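Side-chain contacts in monosaccharide ABC transporter substrate-binding protein, CUT2 family (PDB 4YHS), which probably captures a sugar or related small solute and delivers it to an ABC importer, and is seen here with bis-tris bound: residues A169-Y174 and A293-S298; K326-D331 and A341-P346. All blocks are in the same frame, centred on the assembly; numbering follows the deposited sequence.

Contact 1 of 2, residues A169-Y174 and A293-S298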
ATOM      1  N   ALA A 169      -4.393   9.744   6.918  1.00 16.42           N
ATOM      2  CA  ALA A 169      -4.334  11.194   6.898  1.00 15.77           C
ATOM      3  C   ALA A 169      -4.862  11.783   5.591  1.00 18.99           C
ATOM      4  O   ALA A 169      -5.621  12.739   5.604  1.00 17.77           O
ATOM      5  CB  ALA A 169      -2.915  11.662   7.135  1.00 17.19           C
ATOM      6  N   GLU A 170      -4.480  11.186   4.465  1.00 16.35           N
ATOM      7  CA  GLU A 170      -4.908  11.701   3.178  1.00 15.81           C
ATOM      8  C   GLU A 170      -6.413  11.514   3.033  1.00 20.30           C
ATOM      9  O   GLU A 170      -7.123  12.369   2.451  1.00 19.20           O
ATOM     10  CB  GLU A 170      -4.128  11.020   2.048  1.00 21.07           C
ATOM     11  CG  GLU A 170      -2.686  11.509   1.960  1.00 17.78           C
ATOM     12  CD  GLU A 170      -2.597  12.960   1.488  1.00 32.13           C
ATOM     13  OE1 GLU A 170      -3.560  13.444   0.862  1.00 37.12           O
ATOM     14  OE2 GLU A 170      -1.575  13.617   1.759  1.00 30.61           O
ATOM     15  N   THR A 171      -6.917  10.423   3.597  1.00 14.91           N
ATOM     16  CA  THR A 171      -8.346  10.133   3.514  1.00 12.73           C
ATOM     17  C   THR A 171      -9.100  11.220   4.328  1.00 13.44           C
ATOM     18  O   THR A 171     -10.127  11.781   3.890  1.00 18.64           O
ATOM     19  CB  THR A 171      -8.674   8.736   4.050  1.00 17.34           C
ATOM     20  OG1 THR A 171      -7.931   7.738   3.329  1.00 17.16           O
ATOM     21  CG2 THR A 171     -10.168   8.465   3.871  1.00 18.15           C
ATOM     22  N   GLY A 172      -8.586  11.496   5.509  1.00 22.87           N
ATOM     23  CA  GLY A 172      -9.179  12.475   6.392  1.00 18.96           C
ATOM     24  C   GLY A 172      -9.129  13.890   5.822  1.00 22.60           C
ATOM     25  O   GLY A 172     -10.107  14.631   5.896  1.00 19.58           O
ATOM     26  N   SER A 173      -7.990  14.270   5.246  1.00 18.88           N
ATOM     27  CA  SER A 173      -7.810  15.641   4.722  1.00 21.91           C
ATOM     28  C   SER A 173      -8.733  15.918   3.566  1.00 17.95           C
ATOM     29  O   SER A 173      -9.247  17.022   3.432  1.00 19.71           O
ATOM     30  CB  SER A 173      -6.366  15.865   4.267  1.00 26.02           C
ATOM     31  OG  SER A 173      -5.511  15.932   5.384  1.00 33.12           O
ATOM     32  N   TYR A 174      -8.903  14.906   2.715  1.00 20.04           N
ATOM     33  CA  TYR A 174      -9.898  14.929   1.641  1.00 22.90           C
ATOM     34  C   TYR A 174     -11.290  15.326   2.166  1.00 23.73           C
ATOM     35  O   TYR A 174     -11.981  16.192   1.610  1.00 22.47           O
ATOM     36  CB  TYR A 174      -9.955  13.550   0.972  1.00 20.46           C
ATOM     37  CG  TYR A 174     -10.868  13.447  -0.245  1.00 20.76           C
ATOM     38  CD1 TYR A 174     -10.424  13.838  -1.511  1.00 18.78           C
ATOM     39  CD2 TYR A 174     -12.155  12.944  -0.135  1.00 20.54           C
ATOM     40  CE1 TYR A 174     -11.256  13.728  -2.642  1.00 14.21           C
ATOM     41  CE2 TYR A 174     -12.976  12.831  -1.242  1.00 23.10           C
ATOM     42  CZ  TYR A 174     -12.519  13.225  -2.496  1.00 18.74           C
ATOM     43  OH  TYR A 174     -13.376  13.095  -3.570  1.00 20.55           O
ATOM     44  N   ALA A 293     -14.372   7.779  -2.825  1.00 14.40           N
ATOM     45  CA  ALA A 293     -12.919   8.014  -2.853  1.00 15.78           C
ATOM     46  C   ALA A 293     -12.131   7.024  -2.018  1.00 17.04           C
ATOM     47  O   ALA A 293     -12.656   6.454  -1.054  1.00 16.04           O
ATOM     48  CB  ALA A 293     -12.617   9.430  -2.351  1.00 20.29           C
ATOM     49  N   ALA A 294     -10.849   6.872  -2.361  1.00 13.30           N
ATOM     50  CA  ALA A 294      -9.888   6.117  -1.563  1.00 15.14           C
ATOM     51  C   ALA A 294      -8.473   6.540  -1.989  1.00 13.55           C
ATOM     52  O   ALA A 294      -8.264   6.853  -3.143  1.00 14.47           O
ATOM     53  CB  ALA A 294     -10.070   4.597  -1.763  1.00 11.29           C
ATOM     54  N   PRO A 295      -7.509   6.515  -1.062  1.00 17.06           N
ATOM     55  CA  PRO A 295      -6.114   6.787  -1.437  1.00 14.22           C
ATOM     56  C   PRO A 295      -5.484   5.600  -2.155  1.00 14.37           C
ATOM     57  O   PRO A 295      -5.875   4.452  -1.917  1.00 14.71           O
ATOM     58  CB  PRO A 295      -5.425   7.008  -0.105  1.00 12.49           C
ATOM     59  CG  PRO A 295      -6.167   6.148   0.843  1.00 16.72           C
ATOM     60  CD  PRO A 295      -7.633   6.224   0.385  1.00 13.72           C
ATOM     61  N   ALA A 296      -4.504   5.884  -3.003  1.00 14.88           N
ATOM     62  CA  ALA A 296      -3.731   4.822  -3.627  1.00 17.01           C
ATOM     63  C   ALA A 296      -2.293   4.948  -3.176  1.00 12.98           C
ATOM     64  O   ALA A 296      -1.746   6.050  -3.188  1.00 16.51           O
ATOM     65  CB  ALA A 296      -3.836   4.900  -5.125  1.00 18.13           C
ATOM     66  N   ASP A 297      -1.686   3.830  -2.811  1.00 11.39           N
ATOM     67  CA  ASP A 297      -0.248   3.819  -2.441  1.00 13.09           C
ATOM     68  C   ASP A 297       0.634   3.392  -3.599  1.00 13.04           C
ATOM     69  O   ASP A 297       1.860   3.280  -3.451  1.00 13.90           O
ATOM     70  CB  ASP A 297       0.026   2.931  -1.219  1.00 15.12           C
ATOM     71  CG  ASP A 297      -0.055   1.433  -1.508  1.00 20.18           C
ATOM     72  OD1 ASP A 297      -0.641   1.029  -2.517  1.00 19.30           O
ATOM     73  OD2 ASP A 297       0.431   0.667  -0.664  1.00 20.80           O
ATOM     74  N   SER A 298       0.021   3.249  -4.761  1.00 11.48           N
ATOM     75  CA  SER A 298       0.768   2.870  -5.966  1.00 13.28           C
ATOM     76  C   SER A 298       1.661   1.652  -5.666  1.00 14.22           C
ATOM     77  O   SER A 298       2.894   1.694  -5.845  1.00 13.09           O
ATOM     78  CB  SER A 298       1.633   4.040  -6.477  1.00 13.64           C
ATOM     79  OG  SER A 298       0.851   5.121  -6.926  1.00 14.29           O
TER
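Y174 lays the outer part of its ring against the methyl of A293, where helix 164-178 passes strand 293-296. From CB, with CG anti to the backbone N (chi1 -175°), the ring leaves the helix toward the strand. The methyl meets it obliquely and lies nearest CE2, with CD2, CZ and OH farther off; Y174 CE2 is 3.6 Å from A293 CB. At the tip, Y174 OH passes A293 CB on its way to a hydrogen bond with D331 OD2. Shortened to an alanine here, the side chain would probably leave a gap beside the A293 methyl and D331 OD2 without its hydroxyl partner. One turn back along the helix, T171 OG1 rests on the P295 ring, 3.3 Å from P295 CD and almost as near CG, the two side chains crossing obliquely. This hydroxyl lies beside its own backbone N (chi1 -57°) and bonds to M167 O, so its polar need is met inside the helix while its flank packs on proline carbons. V329 and I327 of strand 322-331 and L274 of strand 272-275 continue the surface beside A293 and P295 on which the helix rests, A293 being joined to A275 of strand 272-275 by backbone hydrogen bonding, and F207 of helix 198-211 also packs on T171.

Contact 2 of 2, residues K326-D331 and A341-P346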
ATOM      1  N   LYS A 326       4.181   8.986  -3.641  1.00 13.64           N
ATOM      2  CA  LYS A 326       3.367  10.004  -2.991  1.00 12.87           C
ATOM      3  C   LYS A 326       1.925   9.574  -3.022  1.00 18.12           C
ATOM      4  O   LYS A 326       1.340   9.319  -4.074  1.00 17.80           O
ATOM      5  CB  LYS A 326       3.543  11.353  -3.677  1.00 16.79           C
ATOM      6  CG  LYS A 326       2.741  12.475  -3.088  1.00 19.89           C
ATOM      7  CD  LYS A 326       3.450  13.037  -1.886  1.00 23.49           C
ATOM      8  CE  LYS A 326       2.680  14.191  -1.224  1.00 28.02           C
ATOM      9  NZ  LYS A 326       3.301  14.537   0.087  1.00 29.62           N
ATOM     10  N   ILE A 327       1.324   9.508  -1.850  1.00 16.64           N
ATOM     11  CA  ILE A 327      -0.044   9.031  -1.762  1.00 14.74           C
ATOM     12  C   ILE A 327      -0.992  10.144  -2.207  1.00 19.02           C
ATOM     13  O   ILE A 327      -0.801  11.308  -1.855  1.00 18.05           O
ATOM     14  CB  ILE A 327      -0.356   8.573  -0.338  1.00 14.31           C
ATOM     15  CG1 ILE A 327       0.438   7.317  -0.017  1.00 15.26           C
ATOM     16  CG2 ILE A 327      -1.868   8.325  -0.164  1.00 16.23           C
ATOM     17  CD1 ILE A 327       0.614   7.085   1.479  1.00 23.38           C
ATOM     18  N   PHE A 328      -2.009   9.766  -2.992  1.00 17.56           N
ATOM     19  CA  PHE A 328      -3.011  10.692  -3.500  1.00 20.69           C
ATOM     20  C   PHE A 328      -4.360  10.010  -3.470  1.00 15.93           C
ATOM     21  O   PHE A 328      -4.455   8.773  -3.526  1.00 15.92           O
ATOM     22  CB  PHE A 328      -2.695  11.168  -4.932  1.00 16.79           C
ATOM     23  CG  PHE A 328      -2.576  10.051  -5.948  1.00 15.34           C
ATOM     24  CD1 PHE A 328      -1.355   9.414  -6.155  1.00 16.56           C
ATOM     25  CD2 PHE A 328      -3.655   9.680  -6.731  1.00 25.89           C
ATOM     26  CE1 PHE A 328      -1.214   8.398  -7.104  1.00 23.66           C
ATOM     27  CE2 PHE A 328      -3.528   8.653  -7.671  1.00 21.39           C
ATOM     28  CZ  PHE A 328      -2.308   8.019  -7.858  1.00 29.32           C
ATOM     29  N   VAL A 329      -5.407  10.833  -3.383  1.00 14.20           N
ATOM     30  CA  VAL A 329      -6.746  10.303  -3.239  1.00 12.57           C
ATOM     31  C   VAL A 329      -7.353  10.186  -4.641  1.00 13.26           C
ATOM     32  O   VAL A 329      -7.351  11.142  -5.401  1.00 17.09           O
ATOM     33  CB  VAL A 329      -7.614  11.189  -2.339  1.00 15.39           C
ATOM     34  CG1 VAL A 329      -9.046  10.731  -2.355  1.00 14.05           C
ATOM     35  CG2 VAL A 329      -7.053  11.194  -0.899  1.00 18.97           C
ATOM     36  N   VAL A 330      -7.878   9.002  -4.938  1.00 12.00           N
ATOM     37  CA  VAL A 330      -8.578   8.746  -6.173  1.00 13.46           C
ATOM     38  C   VAL A 330     -10.099   8.910  -6.022  1.00 14.04           C
ATOM     39  O   VAL A 330     -10.704   8.319  -5.100  1.00 13.14           O
ATOM     40  CB  VAL A 330      -8.257   7.327  -6.649  1.00 14.03           C
ATOM     41  CG1 VAL A 330      -9.034   6.985  -7.906  1.00 13.53           C
ATOM     42  CG2 VAL A 330      -6.754   7.207  -6.896  1.00 16.10           C
ATOM     43  N   ASP A 331     -10.704   9.643  -6.959  1.00 14.95           N
ATOM     44  CA  ASP A 331     -12.156   9.847  -6.969  1.00 14.20           C
ATOM     45  C   ASP A 331     -12.637   9.967  -8.403  1.00 12.66           C
ATOM     46  O   ASP A 331     -11.865   9.739  -9.324  1.00 15.78           O
ATOM     47  CB  ASP A 331     -12.566  11.086  -6.162  1.00 14.90           C
ATOM     48  CG  ASP A 331     -12.024  12.386  -6.701  1.00 27.45           C
ATOM     49  OD1 ASP A 331     -11.522  12.465  -7.850  1.00 19.61           O
ATOM     50  OD2 ASP A 331     -12.142  13.375  -5.940  1.00 25.53           O
ATOM     51  N   ALA A 341      -2.597   0.512 -14.090  1.00 12.77           N
ATOM     52  CA  ALA A 341      -1.409  -0.308 -13.837  1.00 14.95           C
ATOM     53  C   ALA A 341      -0.346   0.354 -12.978  1.00 17.47           C
ATOM     54  O   ALA A 341       0.637  -0.313 -12.631  1.00 14.84           O
ATOM     55  CB  ALA A 341      -0.782  -0.777 -15.138  1.00 18.23           C
ATOM     56  N   ASN A 342      -0.541   1.618 -12.585  1.00 12.84           N
ATOM     57  CA  ASN A 342       0.350   2.192 -11.559  1.00 12.62           C
ATOM     58  C   ASN A 342      -0.161   1.905 -10.134  1.00 13.49           C
ATOM     59  O   ASN A 342       0.593   2.008  -9.159  1.00 14.87           O
ATOM     60  CB  ASN A 342       0.506   3.687 -11.747  1.00 14.81           C
ATOM     61  CG  ASN A 342       1.260   4.026 -12.996  1.00 15.64           C
ATOM     62  OD1 ASN A 342       1.936   3.162 -13.580  1.00 16.77           O
ATOM     63  ND2 ASN A 342       1.155   5.277 -13.432  1.00 17.85           N
ATOM     64  N   ILE A 343      -1.451   1.566 -10.010  1.00 13.41           N
ATOM     65  CA  ILE A 343      -2.064   1.507  -8.670  1.00 12.70           C
ATOM     66  C   ILE A 343      -2.791   0.222  -8.367  1.00 14.89           C
ATOM     67  O   ILE A 343      -3.167   0.023  -7.223  1.00 13.61           O
ATOM     68  CB  ILE A 343      -3.056   2.693  -8.409  1.00 11.41           C
ATOM     69  CG1 ILE A 343      -4.214   2.724  -9.418  1.00 14.37           C
ATOM     70  CG2 ILE A 343      -2.294   4.019  -8.456  1.00 15.95           C
ATOM     71  CD1 ILE A 343      -5.305   3.726  -9.036  1.00 15.01           C
ATOM     72  N   LEU A 344      -2.936  -0.639  -9.369  1.00 11.95           N
ATOM     73  CA  LEU A 344      -3.523  -1.970  -9.227  1.00 11.66           C
ATOM     74  C   LEU A 344      -2.914  -2.888 -10.275  1.00 12.38           C
ATOM     75  O   LEU A 344      -2.385  -2.414 -11.293  1.00 15.29           O
ATOM     76  CB  LEU A 344      -5.027  -1.920  -9.407  1.00 12.06           C
ATOM     77  CG  LEU A 344      -5.940  -1.433  -8.276  1.00 15.74           C
ATOM     78  CD1 LEU A 344      -7.372  -1.332  -8.808  1.00 15.42           C
ATOM     79  CD2 LEU A 344      -5.858  -2.382  -7.112  1.00 18.59           C
ATOM     80  N   PRO A 345      -3.024  -4.210 -10.075  1.00 11.28           N
ATOM     81  CA  PRO A 345      -2.650  -5.057 -11.205  1.00 13.82           C
ATOM     82  C   PRO A 345      -3.652  -4.924 -12.340  1.00 12.61           C
ATOM     83  O   PRO A 345      -4.805  -4.583 -12.072  1.00 16.98           O
ATOM     84  CB  PRO A 345      -2.676  -6.466 -10.607  1.00 19.16           C
ATOM     85  CG  PRO A 345      -3.688  -6.372  -9.521  1.00 15.48           C
ATOM     86  CD  PRO A 345      -3.505  -5.008  -8.923  1.00 12.77           C
ATOM     87  N   PRO A 346      -3.243  -5.194 -13.590  1.00 14.00           N
ATOM     88  CA  PRO A 346      -4.230  -5.227 -14.671  1.00 14.85           C
ATOM     89  C   PRO A 346      -5.304  -6.267 -14.371  1.00 17.13           C
ATOM     90  O   PRO A 346      -4.970  -7.267 -13.723  1.00 16.55           O
ATOM     91  CB  PRO A 346      -3.393  -5.639 -15.900  1.00 14.01           C
ATOM     92  CG  PRO A 346      -1.965  -5.218 -15.513  1.00 17.88           C
ATOM     93  CD  PRO A 346      -1.886  -5.507 -14.069  1.00 16.38           C
TER
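F328 sets the far end of its ring against a branch of I343: F328 CZ and I343 CG2 are 4.0 Å apart, a methyl meeting the ring obliquely while the two side chains cross at about a right angle. The aromatic CG sits between the backbone N and the carbonyl carbon (chi1 58°), a crowded position that carries the ring out from strand 322-331 until CZ reaches the loop. I343 answers with both of its branches. CG2, beside its own backbone N, takes the ring. CG1 lies between the backbone N and the carbonyl carbon (chi1 60°), and the extended chi2 takes CD1 on to the next residue on the same side of the strand, V330, where I343 CD1 comes within 4.3 Å of V330 CG2. One branched side chain therefore spans two strand positions, F328 and V330, two residues apart, and the contact is wholly apolar. The spacing is that of light van der Waals touch. Other side chains pack around them: V338 and S298 on F328, I335 on V330, and A296 and S298 on I343. Backbone hydrogen bonds of F328 with A296 and of V330 with A294 fix the strand beside strand 293-296. In what is probably the two-lobed fold of periplasmic binding proteins, the loop after strand 322-331 thus doubles back over the sheet face opposite helix 164-178, whose Y174 packs on V329 from the other side, while P345 continues to L74 on helix 71-87.

Both contacts are buried, and each uses one strand of the antiparallel pair 293-296 and 322-331, approached from opposite faces. Contact 1 brings a helix to one face, contact 2 a loop to the other, their centres about 10 Å apart. The helix comes from far away in the sequence and meets its strand at two places a turn apart, through a tyrosine and a threonine; the loop follows its strand closely in the chain and touches it through a single isoleucine. Contact 1 mixes apolar touch with hydroxyls whose polar partners lie outside its segments, one of them, D331, in the strand segment of contact 2. Contact 2 is purely hydrocarbon.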